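Local coordinates for protein catechol O-methyltransferase (Mycobacterium tuberculosis, PDB 6JCL) that catalyses the metal-dependent transfer of a methyl group from S-adenosyl-L-methionine to a hydroxyl of catechol-like compounds, and works as a homodimer, at residues G49-L54 / D212-A217; V136-D141 / V146-W151; N166-G171 / A202-G207. All coordinates share one frame; numbering follows the deposited sequence.

Contact 1. Residues G49-L54 / D212-A217; sequences GKFLCL and DGFALA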
loop_
_atom_site.group_PDB
_atom_site.type_symbol
_atom_site.label_atom_id
_atom_site.label_comp_id
_atom_site.label_asym_id
_atom_site.label_seq_id
_atom_site.Cartn_x
_atom_site.Cartn_y
_atom_site.Cartn_z
ATOM N N GLY A 49 -5.325 8.468 3.317
ATOM C CA GLY A 49 -4.486 9.147 4.288
ATOM C C GLY A 49 -3.995 8.200 5.363
ATOM O O GLY A 49 -2.810 8.186 5.700
ATOM N N LYS A 50 -4.883 7.347 5.872
ATOM C CA LYS A 50 -4.448 6.392 6.873
ATOM C C LYS A 50 -3.380 5.459 6.316
ATOM O O LYS A 50 -2.444 5.090 7.032
ATOM C CB LYS A 50 -5.638 5.595 7.390
ATOM C CG LYS A 50 -5.250 4.673 8.564
ATOM C CD LYS A 50 -6.267 4.821 9.665
ATOM C CE LYS A 50 -5.789 4.174 10.935
ATOM N NZ LYS A 50 -6.915 3.574 11.652
ATOM N N PHE A 51 -3.497 5.073 5.038
ATOM C CA PHE A 51 -2.452 4.265 4.406
ATOM C C PHE A 51 -1.094 4.973 4.473
ATOM O O PHE A 51 -0.077 4.351 4.803
ATOM C CB PHE A 51 -2.851 3.951 2.948
ATOM C CG PHE A 51 -1.764 3.267 2.164
ATOM C CD1 PHE A 51 -1.673 1.880 2.145
ATOM C CD2 PHE A 51 -0.829 4.008 1.457
ATOM C CE1 PHE A 51 -0.675 1.244 1.422
ATOM C CE2 PHE A 51 0.173 3.372 0.734
ATOM C CZ PHE A 51 0.249 1.987 0.717
ATOM N N LEU A 52 -1.058 6.271 4.139
ATOM C CA LEU A 52 0.186 7.045 4.245
ATOM C C LEU A 52 0.703 7.063 5.674
ATOM O O LEU A 52 1.910 6.943 5.909
ATOM C CB LEU A 52 -0.018 8.482 3.791
ATOM C CG LEU A 52 -0.299 8.693 2.321
ATOM C CD1 LEU A 52 -0.639 10.161 2.135
ATOM C CD2 LEU A 52 0.920 8.282 1.499
ATOM N N CYS A 53 -0.203 7.251 6.643
ATOM C CA CYS A 53 0.172 7.222 8.054
ATOM C C CYS A 53 0.804 5.880 8.442
ATOM O O CYS A 53 1.874 5.828 9.073
ATOM C CB CYS A 53 -1.081 7.498 8.887
ATOM S SG CYS A 53 -0.877 7.346 10.649
ATOM N N LEU A 54 0.157 4.775 8.067
ATOM C CA LEU A 54 0.658 3.459 8.447
ATOM C C LEU A 54 1.949 3.107 7.714
ATOM O O LEU A 54 2.795 2.386 8.261
ATOM C CB LEU A 54 -0.421 2.412 8.185
ATOM C CG LEU A 54 -1.683 2.593 9.052
ATOM C CD1 LEU A 54 -2.725 1.515 8.693
ATOM C CD2 LEU A 54 -1.410 2.552 10.546
ATOM N N ASP A 212 -8.794 5.601 -9.681
ATOM C CA ASP A 212 -7.509 6.278 -9.825
ATOM C C ASP A 212 -6.456 5.299 -9.324
ATOM O O ASP A 212 -6.608 4.104 -9.546
ATOM C CB ASP A 212 -7.528 7.617 -9.075
ATOM C CG ASP A 212 -6.546 8.641 -9.650
ATOM O OD1 ASP A 212 -5.656 8.255 -10.429
ATOM O OD2 ASP A 212 -6.671 9.847 -9.335
ATOM N N GLY A 213 -5.395 5.758 -8.683
ATOM C CA GLY A 213 -4.394 4.819 -8.220
ATOM C C GLY A 213 -3.123 5.545 -7.868
ATOM O O GLY A 213 -3.010 6.764 -8.033
ATOM N N PHE A 214 -2.163 4.766 -7.372
ATOM C CA PHE A 214 -0.922 5.361 -6.902
ATOM C C PHE A 214 0.250 4.495 -7.328
ATOM O O PHE A 214 0.112 3.282 -7.517
ATOM C CB PHE A 214 -0.934 5.531 -5.367
ATOM C CG PHE A 214 -0.999 4.230 -4.608
ATOM C CD1 PHE A 214 -2.218 3.576 -4.394
ATOM C CD2 PHE A 214 0.153 3.653 -4.109
ATOM C CE1 PHE A 214 -2.272 2.384 -3.688
ATOM C CE2 PHE A 214 0.101 2.460 -3.399
ATOM C CZ PHE A 214 -1.111 1.824 -3.173
ATOM N N ALA A 215 1.404 5.137 -7.490
ATOM C CA ALA A 215 2.660 4.440 -7.709
ATOM C C ALA A 215 3.412 4.408 -6.388
ATOM O O ALA A 215 3.399 5.382 -5.624
ATOM C CB ALA A 215 3.504 5.136 -8.785
ATOM N N LEU A 216 4.059 3.278 -6.117
ATOM C CA LEU A 216 4.908 3.143 -4.934
ATOM C C LEU A 216 6.241 2.595 -5.391
ATOM O O LEU A 216 6.283 1.600 -6.111
ATOM C CB LEU A 216 4.260 2.228 -3.885
ATOM C CG LEU A 216 5.002 2.152 -2.519
ATOM C CD1 LEU A 216 4.051 1.961 -1.338
ATOM C CD2 LEU A 216 6.010 1.030 -2.553
ATOM N N ALA A 217 7.335 3.243 -4.989
ATOM C CA ALA A 217 8.654 2.804 -5.414
ATOM C C ALA A 217 9.620 2.806 -4.238
ATOM O O ALA A 217 9.464 3.579 -3.289
ATOM C CB ALA A 217 9.194 3.702 -6.528
#

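Contact 2. Residues V136-D141 / V146-W151; sequences VFIDAD and VAYIQW. With SR (strontium ion), chain J; SAH (S-adenosyl-L-homocysteine), chain I.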
loop_
_atom_site.group_PDB
_atom_site.type_symbol
_atom_site.label_atom_id
_atom_site.label_comp_id
_atom_site.label_asym_id
_atom_site.label_seq_id
_atom_site.Cartn_x
_atom_site.Cartn_y
_atom_site.Cartn_z
ATOM N N VAL A 136 8.781 9.985 0.664
ATOM C CA VAL A 136 8.436 11.152 -0.136
ATOM C C VAL A 136 7.066 10.907 -0.733
ATOM O O VAL A 136 6.848 9.872 -1.375
ATOM C CB VAL A 136 9.457 11.420 -1.258
ATOM C CG1 VAL A 136 9.162 12.776 -1.962
ATOM C CG2 VAL A 136 10.866 11.378 -0.707
ATOM N N PHE A 137 6.142 11.841 -0.510
ATOM C CA PHE A 137 4.798 11.772 -1.091
ATOM C C PHE A 137 4.677 12.880 -2.121
ATOM O O PHE A 137 4.795 14.058 -1.777
ATOM C CB PHE A 137 3.726 11.926 -0.011
ATOM C CG PHE A 137 2.313 11.888 -0.537
ATOM C CD1 PHE A 137 1.906 10.906 -1.435
ATOM C CD2 PHE A 137 1.392 12.844 -0.133
ATOM C CE1 PHE A 137 0.566 10.881 -1.929
ATOM C CE2 PHE A 137 0.071 12.831 -0.611
ATOM C CZ PHE A 137 -0.341 11.844 -1.521
ATOM N N ILE A 138 4.438 12.513 -3.384
ATOM C CA ILE A 138 4.462 13.473 -4.483
ATOM C C ILE A 138 3.027 13.683 -4.950
ATOM O O ILE A 138 2.396 12.767 -5.502
ATOM C CB ILE A 138 5.374 13.001 -5.625
ATOM C CG1 ILE A 138 6.807 12.809 -5.092
ATOM C CG2 ILE A 138 5.349 14.011 -6.792
ATOM C CD1 ILE A 138 7.839 12.430 -6.158
ATOM N N ASP A 139 2.503 14.886 -4.739
ATOM C CA ASP A 139 1.089 15.142 -5.000
ATOM C C ASP A 139 0.860 16.622 -5.323
ATOM O O ASP A 139 -0.022 17.273 -4.757
ATOM C CB ASP A 139 0.231 14.704 -3.809
ATOM C CG ASP A 139 -1.262 14.670 -4.153
ATOM O OD1 ASP A 139 -1.572 14.501 -5.364
ATOM O OD2 ASP A 139 -2.111 14.826 -3.233
ATOM N N ALA A 140 1.634 17.166 -6.265
ATOM C CA ALA A 140 1.531 18.592 -6.580
ATOM C C ALA A 140 1.107 18.800 -8.035
ATOM O O ALA A 140 0.114 18.197 -8.465
ATOM C CB ALA A 140 2.849 19.303 -6.241
ATOM N N ASP A 141 1.827 19.633 -8.804
ATOM C CA ASP A 141 1.514 19.833 -10.228
ATOM C C ASP A 141 2.022 18.639 -11.032
ATOM O O ASP A 141 3.208 18.289 -10.953
ATOM C CB ASP A 141 2.103 21.143 -10.756
ATOM C CG ASP A 141 3.579 21.316 -10.426
ATOM O OD1 ASP A 141 4.000 20.938 -9.314
ATOM O OD2 ASP A 141 4.308 21.854 -11.279
ATOM N N VAL A 146 7.911 14.002 -12.733
ATOM C CA VAL A 146 9.196 13.399 -13.082
ATOM C C VAL A 146 10.347 14.181 -12.458
ATOM O O VAL A 146 11.272 13.592 -11.888
ATOM C CB VAL A 146 9.334 13.288 -14.611
ATOM C CG1 VAL A 146 10.790 13.124 -15.018
ATOM C CG2 VAL A 146 8.498 12.111 -15.113
ATOM N N ALA A 147 10.310 15.518 -12.549
ATOM C CA ALA A 147 11.321 16.328 -11.862
ATOM C C ALA A 147 11.308 16.087 -10.351
ATOM O O ALA A 147 12.378 15.984 -9.721
ATOM C CB ALA A 147 11.088 17.807 -12.144
ATOM N N TYR A 148 10.111 16.003 -9.750
ATOM C CA TYR A 148 10.035 15.797 -8.304
ATOM C C TYR A 148 10.565 14.423 -7.917
ATOM O O TYR A 148 11.175 14.264 -6.850
ATOM C CB TYR A 148 8.595 15.975 -7.801
ATOM C CG TYR A 148 8.056 17.362 -8.035
ATOM C CD1 TYR A 148 8.910 18.460 -8.100
ATOM C CD2 TYR A 148 6.691 17.573 -8.184
ATOM C CE1 TYR A 148 8.418 19.735 -8.327
ATOM C CE2 TYR A 148 6.190 18.835 -8.414
ATOM C CZ TYR A 148 7.050 19.914 -8.470
ATOM O OH TYR A 148 6.544 21.169 -8.709
ATOM N N ILE A 149 10.340 13.416 -8.765
ATOM C CA ILE A 149 10.876 12.085 -8.487
ATOM C C ILE A 149 12.402 12.109 -8.550
ATOM O O ILE A 149 13.082 11.525 -7.694
ATOM C CB ILE A 149 10.279 11.044 -9.455
ATOM C CG1 ILE A 149 8.800 10.827 -9.158
ATOM C CG2 ILE A 149 11.054 9.705 -9.361
ATOM C CD1 ILE A 149 8.050 10.221 -10.350
ATOM N N GLN A 150 12.966 12.816 -9.537
ATOM C CA GLN A 150 14.421 12.955 -9.602
ATOM C C GLN A 150 14.966 13.643 -8.351
ATOM O O GLN A 150 15.986 13.213 -7.795
ATOM C CB GLN A 150 14.809 13.710 -10.875
ATOM C CG GLN A 150 14.640 12.850 -12.132
ATOM C CD GLN A 150 14.706 13.639 -13.433
ATOM O OE1 GLN A 150 14.385 14.829 -13.479
ATOM N NE2 GLN A 150 15.128 12.973 -14.501
ATOM N N TRP A 151 14.287 14.692 -7.873
ATOM C CA TRP A 151 14.707 15.336 -6.628
ATOM C C TRP A 151 14.549 14.387 -5.448
ATOM O O TRP A 151 15.398 14.365 -4.549
ATOM C CB TRP A 151 13.896 16.619 -6.382
ATOM C CG TRP A 151 14.567 17.840 -6.943
ATOM C CD1 TRP A 151 14.156 18.588 -8.012
ATOM C CD2 TRP A 151 15.786 18.430 -6.485
ATOM N NE1 TRP A 151 15.045 19.609 -8.242
ATOM C CE2 TRP A 151 16.053 19.537 -7.318
ATOM C CE3 TRP A 151 16.672 18.139 -5.447
ATOM C CZ2 TRP A 151 17.169 20.352 -7.142
ATOM C CZ3 TRP A 151 17.787 18.944 -5.278
ATOM C CH2 TRP A 151 18.023 20.040 -6.122
HETATM SR SR SR J . -3.964 14.034 -4.918
HETATM N N SAH I . -1.720 16.349 -0.768
HETATM C CA SAH I . -2.962 17.087 -0.493
HETATM C CB SAH I . -3.563 17.589 -1.803
HETATM C CG SAH I . -2.597 18.382 -2.678
HETATM S SD SAH I . -3.515 19.205 -4.005
HETATM C C SAH I . -3.966 16.218 0.252
HETATM O O SAH I . -4.549 16.612 1.269
HETATM O OXT SAH I . -4.169 15.081 -0.154
HETATM C "C5'" SAH I . -2.080 19.821 -4.919
HETATM C "C4'" SAH I . -1.388 21.012 -4.250
HETATM O "O4'" SAH I . -0.185 21.255 -4.950
HETATM C "C3'" SAH I . -2.170 22.331 -4.309
HETATM O "O3'" SAH I . -2.269 22.860 -2.987
HETATM C "C2'" SAH I . -1.335 23.247 -5.188
HETATM O "O2'" SAH I . -1.438 24.628 -4.863
HETATM C "C1'" SAH I . 0.060 22.644 -5.005
HETATM N N9 SAH I . 1.025 22.958 -6.070
HETATM C C8 SAH I . 0.767 23.047 -7.423
HETATM N N7 SAH I . 1.932 23.347 -8.038
HETATM C C5 SAH I . 2.911 23.434 -7.101
HETATM C C6 SAH I . 4.269 23.731 -7.200
HETATM N N6 SAH I . 4.845 23.993 -8.379
HETATM N N1 SAH I . 5.020 23.740 -6.049
HETATM C C2 SAH I . 4.435 23.495 -4.815
HETATM N N3 SAH I . 3.089 23.216 -4.716
HETATM C C4 SAH I . 2.348 23.191 -5.860
HETATM O O HOH W 1 -5.207 14.313 -2.716
#

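Contact 3. Residues N166-G171 / A202-G207; sequences NVIRGG and AIQTVG. With SR (strontium ion), chain J.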
loop_
_atom_site.group_PDB
_atom_site.type_symbol
_atom_site.label_atom_id
_atom_site.label_comp_id
_atom_site.label_asym_id
_atom_site.label_seq_id
_atom_site.Cartn_x
_atom_site.Cartn_y
_atom_site.Cartn_z
ATOM N N ASN A 166 -2.448 9.714 -7.882
ATOM C CA ASN A 166 -3.260 10.045 -9.072
ATOM C C ASN A 166 -2.614 9.600 -10.389
ATOM O O ASN A 166 -2.649 10.333 -11.371
ATOM C CB ASN A 166 -3.570 11.554 -9.160
ATOM C CG ASN A 166 -4.175 12.128 -7.886
ATOM O OD1 ASN A 166 -3.582 13.006 -7.248
ATOM N ND2 ASN A 166 -5.368 11.646 -7.514
ATOM N N VAL A 167 -2.102 8.367 -10.445
ATOM C CA VAL A 167 -1.350 7.930 -11.621
ATOM C C VAL A 167 -2.200 7.119 -12.602
ATOM O O VAL A 167 -1.654 6.611 -13.582
ATOM C CB VAL A 167 -0.094 7.122 -11.224
ATOM C CG1 VAL A 167 0.836 7.940 -10.314
ATOM C CG2 VAL A 167 -0.493 5.792 -10.577
ATOM N N ILE A 168 -3.514 6.974 -12.371
ATOM C CA ILE A 168 -4.363 6.163 -13.243
ATOM C C ILE A 168 -5.419 7.002 -13.958
ATOM O O ILE A 168 -5.689 6.784 -15.152
ATOM C CB ILE A 168 -5.023 4.997 -12.466
ATOM C CG1 ILE A 168 -3.957 4.143 -11.735
ATOM C CG2 ILE A 168 -5.901 4.142 -13.413
ATOM C CD1 ILE A 168 -2.967 3.427 -12.678
ATOM N N ARG A 169 -6.038 7.947 -13.246
ATOM C CA ARG A 169 -6.956 8.929 -13.825
ATOM C C ARG A 169 -8.046 8.251 -14.665
ATOM O O ARG A 169 -8.269 8.580 -15.835
ATOM C CB ARG A 169 -6.191 9.982 -14.652
ATOM C CG ARG A 169 -5.150 10.802 -13.830
ATOM C CD ARG A 169 -5.745 11.390 -12.527
ATOM N NE ARG A 169 -6.987 12.088 -12.857
ATOM C CZ ARG A 169 -8.166 11.891 -12.273
ATOM N NH1 ARG A 169 -8.292 11.040 -11.265
ATOM N NH2 ARG A 169 -9.243 12.546 -12.741
ATOM N N GLY A 170 -8.750 7.304 -14.043
ATOM C CA GLY A 170 -9.877 6.671 -14.719
ATOM C C GLY A 170 -9.527 5.926 -15.991
ATOM O O GLY A 170 -10.375 5.796 -16.875
ATOM N N GLY A 171 -8.299 5.417 -16.095
ATOM C CA GLY A 171 -7.846 4.735 -17.284
ATOM C C GLY A 171 -7.375 5.651 -18.385
ATOM O O GLY A 171 -6.989 5.157 -19.452
ATOM N N ALA A 202 2.363 -0.126 -9.245
ATOM C CA ALA A 202 1.252 0.825 -9.240
ATOM C C ALA A 202 -0.031 0.062 -8.970
ATOM O O ALA A 202 -0.264 -1.001 -9.564
ATOM C CB ALA A 202 1.150 1.604 -10.570
ATOM N N ILE A 203 -0.827 0.577 -8.046
ATOM C CA ILE A 203 -2.056 -0.076 -7.612
ATOM C C ILE A 203 -3.230 0.793 -8.036
ATOM O O ILE A 203 -3.341 1.956 -7.609
ATOM C CB ILE A 203 -2.073 -0.302 -6.092
ATOM C CG1 ILE A 203 -0.865 -1.169 -5.668
ATOM C CG2 ILE A 203 -3.391 -0.954 -5.674
ATOM C CD1 ILE A 203 -0.800 -2.516 -6.367
ATOM N N GLN A 204 -4.134 0.218 -8.832
ATOM C CA GLN A 204 -5.374 0.918 -9.165
ATOM C C GLN A 204 -6.349 0.861 -8.000
ATOM O O GLN A 204 -6.539 -0.196 -7.395
ATOM C CB GLN A 204 -6.042 0.271 -10.376
ATOM C CG GLN A 204 -5.119 0.110 -11.583
ATOM C CD GLN A 204 -5.874 -0.430 -12.788
ATOM O OE1 GLN A 204 -6.847 0.197 -13.251
ATOM N NE2 GLN A 204 -5.472 -1.599 -13.271
ATOM N N THR A 205 -7.000 1.998 -7.710
ATOM C CA THR A 205 -7.901 2.087 -6.565
ATOM C C THR A 205 -9.255 2.616 -6.997
ATOM O O THR A 205 -9.391 3.276 -8.032
ATOM C CB THR A 205 -7.353 2.992 -5.452
ATOM O OG1 THR A 205 -7.209 4.340 -5.924
ATOM C CG2 THR A 205 -5.995 2.457 -4.955
ATOM N N VAL A 206 -10.261 2.308 -6.189
ATOM C CA VAL A 206 -11.567 2.943 -6.298
ATOM C C VAL A 206 -11.984 3.336 -4.888
ATOM O O VAL A 206 -11.343 2.971 -3.897
ATOM C CB VAL A 206 -12.633 2.037 -6.958
ATOM C CG1 VAL A 206 -12.332 1.875 -8.472
ATOM C CG2 VAL A 206 -12.697 0.665 -6.265
ATOM N N GLY A 207 -13.060 4.087 -4.806
ATOM C CA GLY A 207 -13.560 4.550 -3.520
ATOM C C GLY A 207 -14.302 5.865 -3.696
ATOM O O GLY A 207 -14.887 6.119 -4.743
HETATM SR SR SR J . -3.964 14.034 -4.918
HETATM O O HOH W 1 -5.207 14.313 -2.716
#

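Contact 1. Residues G49-L54 / D212-A217
F51 and F214 meet from opposite directions, one reaching out of helix 46-58 and the other rising from strand 212-219. The CZ atom of F51 lies 4.1 Å from CZ of F214, and CE2 of F214 is equally near. The ring centroids are 5.4 Å apart and the planes are inclined at 51°, so the rings meet obliquely. F51 holds its ring anti to the backbone N (chi1 173°), which carries CZ away from the helix and toward the strand. A second apolar touch comes from L216, two residues further along the strand. L216 CD1 approaches the edge of the F51 ring, near the ring plane, and lies 4.3 Å from F51 CZ. These three side chains form the closest part of a light contact, and all are buried. No hydrogen bond crosses between the segments, and only 95 Å² of surface is buried between them, both sides summed.

The other faces of the helix look away from the strand. There L52 and C53 pack on helix 73-82, and K50 NZ forms a salt bridge with D199 of the second subunit. T201 of the second subunit also packs on F51 and L54 of that subunit on L216, while F214 lies close to the metal ligand D165 of its own chain. The contact is a helix laid by its aromatic side chain on one face of the central sheet, as in the Rossmann-like fold of class I methyltransferases.

Contact 2. Residues V136-D141 / V146-W151
The end of strand 133-138 and the helix that follows it form one wall of the S-adenosyl-L-homocysteine pocket, in the Rossmann-like fold of this family. Y148 and D141 make the polar link. Y148 OH donates at 2.6 Å to D141 OD1, which accepts through its syn lone pair. OD1 lies in the plane of the Y148 ring, at its edge, while the carboxylate is turned 58° from the ring. The other oxygen, OD2, takes a hydrogen bond from N144, so both oxygens of D141 are engaged. Adenine N6 lies 3.3 Å from Y148 OH, which places this pair beside the purine.

Apolar contacts lie behind this pair. I138 CD1 meets I149 CG1 at 3.5 Å, and I138 CG2 touches Y148 CB. A140 puts its CB 4.0 Å from Y148 CE2.

D139 turns the other way, with CG anti to its backbone N (chi1 -168°). Both its oxygens bind the strontium ion, D139 OD1 at 2.5 Å. D139 OD2 also accepts a hydrogen bond from the amine N of S-adenosyl-L-homocysteine at 2.9 Å. Water 1 joins the ion to the carboxylate of that ligand.

Strand 133-138 runs between strands 63-67 and 160-165. Helix 145-155 packs next to helix 180-194, where I149 touches T188 and M191.

Contact 3. Residues N166-G171 / A202-G207
Van der Waals contact carries this meeting, with I168 lying across the aliphatic part of Q204 and V167 against A202. The side chains of I168 and Q204 cross at about a right angle. The CD1 atom of I168 lies 4.1 Å from CG of Q204. With CG1 of I168 beside the backbone N (chi1 -54°), its CG2 lies anti to that N and comes 4.1 Å from OE1 of Q204. V167 makes a lighter touch, with CG2 4.5 Å from CB of A202; both residues also pack on L189 of helix 180-194.

Hydrogen bonds do not cross between the two segments. The polar end of Q204 is held from elsewhere: OE1 accepts from W211 NE1, and NE2 bonds to D13 and P9 of the second subunit. The backbone of A202 is bonded to Q47 of that subunit. From the loop, N166 ND2 donates to D212 OD2, and R169 forms a salt bridge with the same oxygen.

Metal binding is the third kind. OD1 of N166 binds strontium at 2.6 Å, alongside D139, D165 and water 1. The bonds of ND2 to D212 and of OD1 to K142 NZ probably help fix the rotation of the N166 amide, with its oxygen turned to the ion.

T205 and V206 pair antiparallel with a strand of the second subunit. The contact thus joins the loop after strand 160-165 to the strand through which the sheet continues into that subunit, as part of the metal site of a cation-dependent O-methyltransferase, on its Rossmann-like fold.

All three contacts are buried and reach the same mixed sheet, but their places differ. Contact 1 lies nearest the centre of the chain and is purely apolar across its segments. Contact 2 adds a hydrogen bond beside S-adenosyl-L-homocysteine. Contact 3 is furthest out, and its polar groups are held by the metal, by D212 and W211, and by the second subunit. Contacts 2 and 3 share the strontium site: D139 comes from one and N166 from the other. Contacts 1 and 3 use neighbouring strands, joined by the backbone of D212 and T205, and both touch the second subunit. Contacts 1 and 2 meet where L52 packs on F137.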